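PDB 3H2S: putative NADH-flavin reductase, which binds NADPH through a Rossmann-type domain and is probably an oxidoreductase that uses this cofactor. Local coordinates for residues A[53-56]-A[57-61]; A[129-132]-A[133-137]. All blocks are in the same frame, centred on the assembly; numbering follows the deposited sequence.

In the fold
Two short pieces of one NAD(P)H-binding Rossmann-type domain illustrate how a helix can be started in different ways. Contact 1 (53-61) follows strand 46-49, the outermost strand at one end of the sheet, and opens the short helix 57-60 that leads on to strand 65-68. Contact 2 (129-137) comes later in the chain, between strands 99-103 and 153-158, where a loop runs into helix 132-145. Their centres lie 28 Å apart and their nearest atoms about 12 Å, so they do not touch, yet helix 80-91 meets side chains of both. Gly134 lies about 7 Å from the bound NADPH and the side chain of Leu55 about 9 Å, so both helix starts lie near the cofactor site.

Contact 1. Residues A[53-56]-A[57-61]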
# COMPACT_ATOMS: atom_id res chain seq x y z
N LEU A 53 -1.29 -12.77 -1.71
CA LEU A 53 -0.67 -11.94 -0.68
C LEU A 53 0.56 -12.63 -0.09
O LEU A 53 1.23 -12.10 0.79
CB LEU A 53 -1.68 -11.60 0.43
CG LEU A 53 -2.34 -10.22 0.49
CD1 LEU A 53 -2.13 -9.36 -0.73
CD2 LEU A 53 -3.79 -10.31 0.88
N VAL A 54 0.84 -13.83 -0.57
CA VAL A 54 1.95 -14.61 -0.04
C VAL A 54 3.00 -14.87 -1.12
O VAL A 54 4.07 -15.41 -0.83
CB VAL A 54 1.43 -15.92 0.59
CG1 VAL A 54 2.34 -17.10 0.31
CG2 VAL A 54 1.19 -15.70 2.08
N LEU A 55 2.76 -14.34 -2.32
CA LEU A 55 3.78 -14.32 -3.36
C LEU A 55 5.07 -13.64 -2.90
O LEU A 55 5.03 -12.67 -2.14
CB LEU A 55 3.26 -13.63 -4.62
CG LEU A 55 2.17 -14.35 -5.42
CD1 LEU A 55 1.60 -13.39 -6.46
CD2 LEU A 55 2.73 -15.61 -6.08
N THR A 56 6.21 -14.22 -3.28
CA THR A 56 7.52 -13.71 -2.86
C THR A 56 8.27 -13.13 -4.05
O THR A 56 7.91 -13.37 -5.20
CB THR A 56 8.39 -14.83 -2.26
OG1 THR A 56 8.64 -15.82 -3.27
CG2 THR A 56 7.67 -15.48 -1.08
N GLU A 57 9.38 -12.45 -3.77
CA GLU A 57 10.22 -11.94 -4.84
C GLU A 57 10.71 -13.07 -5.73
O GLU A 57 10.64 -12.97 -6.95
CB GLU A 57 11.40 -11.15 -4.27
CG GLU A 57 11.13 -9.67 -4.15
CD GLU A 57 12.40 -8.86 -3.96
OE1 GLU A 57 13.50 -9.41 -4.23
OE2 GLU A 57 12.30 -7.69 -3.55
N ALA A 58 11.10 -14.19 -5.11
CA ALA A 58 11.57 -15.35 -5.85
C ALA A 58 10.53 -15.92 -6.82
O ALA A 58 10.88 -16.37 -7.92
CB ALA A 58 12.07 -16.43 -4.89
N ASP A 59 9.26 -15.95 -6.40
CA ASP A 59 8.18 -16.43 -7.26
C ASP A 59 8.16 -15.67 -8.59
O ASP A 59 7.69 -16.19 -9.60
CB ASP A 59 6.81 -16.28 -6.57
CG ASP A 59 6.62 -17.26 -5.43
OD1 ASP A 59 7.22 -18.36 -5.47
OD2 ASP A 59 5.92 -16.90 -4.45
N LEU A 60 8.55 -14.40 -8.54
CA LEU A 60 8.37 -13.50 -9.67
C LEU A 60 9.66 -13.21 -10.43
O LEU A 60 9.66 -12.44 -11.38
CB LEU A 60 7.72 -12.19 -9.22
CG LEU A 60 6.22 -12.19 -8.95
CD1 LEU A 60 5.66 -10.78 -8.92
CD2 LEU A 60 5.48 -13.04 -9.97
N ASP A 61 10.78 -13.78 -9.99
CA ASP A 61 12.06 -13.34 -10.55
C ASP A 61 12.34 -13.85 -11.96
O ASP A 61 13.06 -13.21 -12.73
CB ASP A 61 13.23 -13.64 -9.61
CG ASP A 61 14.34 -12.60 -9.72
OD1 ASP A 61 14.20 -11.65 -10.53
OD2 ASP A 61 15.35 -12.71 -8.99
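Thr56 and Asp59 grip each other twice, each using its side chain on the backbone of the other. Thr56 N donates to Asp59 OD2 at 2.9 Å, meeting the oxygen from above the carboxylate plane, 39° out of it, in a fairly straight bond of 160°. In return, Asp59 N donates to Thr56 OG1 over 3.2 Å. The threonine hydroxyl can accept there because chi1, at 63°, sets OG1 between its own backbone N and carbonyl carbon, facing the first turn. This reciprocal pair is a capping box, with Thr56 as the N-cap of the short, weakly bonded helix 57-60, one of the connections between strands of the Rossmann-type sheet. Asp59 OD2 also forms a salt bridge with Lys50, and that positive charge would probably favour the ionised carboxylate. With an alanine in place of Asp59, Thr56 N and the ammonium of Lys50 would probably be left without this carboxylate, and the start of the helix less firmly fixed.

The close side of the contact continues at Leu55, a buried residue whose CD2 passes 3.8 Å from Asp59 OD2, the two side chains crossing at about a right angle. Its isobutyl group packs on Leu6 of strand 2-6 and on Leu92, while Leu55 O accepts a hydrogen bond from His88 NE2. Leu60, also buried, turns its branch onto Ala4, Leu89 and Leu92. The other side is looser and faces solvent. Glu57 is exposed there, its chain extended beyond CG. Ala58 is likewise exposed, and Ala58 CB lies 3.8 Å from Thr56 OG1.

Contact 2. Residues A[129-132]-A[133-137]; sequences QPWY and DGALY
The indole of Trp131 is met at its edge, near the ring plane, by the methyl of Ala135, with Ala135 CB 4.0 Å from Trp131 CE3. Over one face lies Gln129 CB, 3.2 Å above the plane and displaced toward the rim; Tyr132 CB also stands above the ring near its rim. The rings of Trp131 and Trp74 meet with their planes at about 60°. The phenol of Tyr132 takes a different kind of neighbour: Leu136 approaches obliquely, its CB 4.1 Å from Tyr132 CE2. Four residues apart, the two share a flank of the helix, and with CG opposite the backbone N in both (chi1 -172° and 177°) the ring and the isobutyl group meet.

Here a loop passes into helix 132-145 of the Rossmann-type domain, and the i to i+4 bonds take hold at once. Ala135 N donates to Trp131 O in the carbonyl plane at 3.1 Å, and Leu136 N reaches Tyr132 O at 2.8 Å in a nearly straight bond. Two first-turn amides are instead satisfied through water. One water bridges Gln129 O to Asp133 N, accepting from that amide at 2.9 Å, and another links Pro130 O to Gly134 N, while Gln129 O also accepts directly from Tyr132 N.

The carboxylate of Asp133 reaches other parts of the chain: OD2 accepts from Gly79 N, and OD1 lies at the edge of the Tyr137 ring. Tyr137 itself packs on Tyr80 and Leu83 of helix 80-91 and touches Met147 of the second subunit.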
# COMPACT_ATOMS: atom_id res chain seq x y z
N GLN A 129 -24.53 0.92 -1.37
CA GLN A 129 -24.65 -0.02 -2.48
C GLN A 129 -23.53 -1.06 -2.39
O GLN A 129 -22.41 -0.74 -2.00
CB GLN A 129 -24.56 0.71 -3.82
CG GLN A 129 -25.41 1.96 -3.89
CD GLN A 129 -26.89 1.65 -3.98
OE1 GLN A 129 -27.33 0.56 -3.60
NE2 GLN A 129 -27.67 2.61 -4.47
N PRO A 130 -23.82 -2.30 -2.80
CA PRO A 130 -22.88 -3.42 -2.67
C PRO A 130 -21.59 -3.23 -3.48
O PRO A 130 -20.58 -3.90 -3.22
CB PRO A 130 -23.69 -4.62 -3.19
CG PRO A 130 -25.12 -4.19 -3.11
CD PRO A 130 -25.10 -2.72 -3.38
N TRP A 131 -21.63 -2.37 -4.50
CA TRP A 131 -20.50 -2.18 -5.40
C TRP A 131 -19.52 -1.14 -4.88
O TRP A 131 -18.41 -1.01 -5.40
CB TRP A 131 -20.97 -1.78 -6.81
CG TRP A 131 -21.91 -0.61 -6.82
CD1 TRP A 131 -23.27 -0.65 -6.93
CD2 TRP A 131 -21.56 0.78 -6.75
NE1 TRP A 131 -23.79 0.62 -6.96
CE2 TRP A 131 -22.76 1.52 -6.85
CE3 TRP A 131 -20.35 1.47 -6.68
CZ2 TRP A 131 -22.78 2.92 -6.84
CZ3 TRP A 131 -20.37 2.86 -6.66
CH2 TRP A 131 -21.57 3.56 -6.73
N TYR A 132 -19.97 -0.34 -3.91
CA TYR A 132 -19.20 0.82 -3.50
C TYR A 132 -17.87 0.44 -2.85
O TYR A 132 -16.85 1.05 -3.12
CB TYR A 132 -20.01 1.70 -2.54
CG TYR A 132 -19.33 3.00 -2.24
CD1 TYR A 132 -19.27 4.02 -3.18
CD2 TYR A 132 -18.62 3.16 -1.05
CE1 TYR A 132 -18.58 5.20 -2.92
CE2 TYR A 132 -17.92 4.31 -0.79
CZ TYR A 132 -17.92 5.34 -1.71
OH TYR A 132 -17.21 6.49 -1.43
N ASP A 133 -17.91 -0.49 -1.91
CA ASP A 133 -16.69 -0.92 -1.21
C ASP A 133 -15.54 -1.20 -2.19
O ASP A 133 -14.44 -0.65 -2.06
CB ASP A 133 -17.03 -2.15 -0.35
CG ASP A 133 -15.82 -2.75 0.34
OD1 ASP A 133 -14.95 -2.01 0.86
OD2 ASP A 133 -15.84 -3.98 0.50
N GLY A 134 -15.79 -2.04 -3.19
CA GLY A 134 -14.78 -2.31 -4.20
C GLY A 134 -14.38 -1.10 -5.03
O GLY A 134 -13.19 -0.91 -5.29
N ALA A 135 -15.36 -0.29 -5.44
CA ALA A 135 -15.08 0.92 -6.22
C ALA A 135 -14.17 1.90 -5.45
O ALA A 135 -13.20 2.45 -5.99
CB ALA A 135 -16.39 1.62 -6.63
N LEU A 136 -14.47 2.11 -4.17
CA LEU A 136 -13.64 2.96 -3.32
C LEU A 136 -12.20 2.45 -3.28
O LEU A 136 -11.24 3.20 -3.51
CB LEU A 136 -14.23 3.02 -1.91
CG LEU A 136 -13.42 3.82 -0.88
CD1 LEU A 136 -13.34 5.30 -1.29
CD2 LEU A 136 -14.03 3.64 0.51
N TYR A 137 -12.03 1.18 -2.98
CA TYR A 137 -10.67 0.66 -2.82
C TYR A 137 -9.88 0.57 -4.12
O TYR A 137 -8.66 0.70 -4.11
CB TYR A 137 -10.67 -0.66 -2.06
CG TYR A 137 -10.71 -0.45 -0.57
CD1 TYR A 137 -11.87 -0.71 0.17
CD2 TYR A 137 -9.57 -0.05 0.10
CE1 TYR A 137 -11.88 -0.55 1.56
CE2 TYR A 137 -9.56 0.08 1.48
CZ TYR A 137 -10.71 -0.17 2.20
OH TYR A 137 -10.66 -0.07 3.57
O HOH W 1 -20.20 -1.59 -0.53
O HOH W 2 -17.90 -3.83 -3.54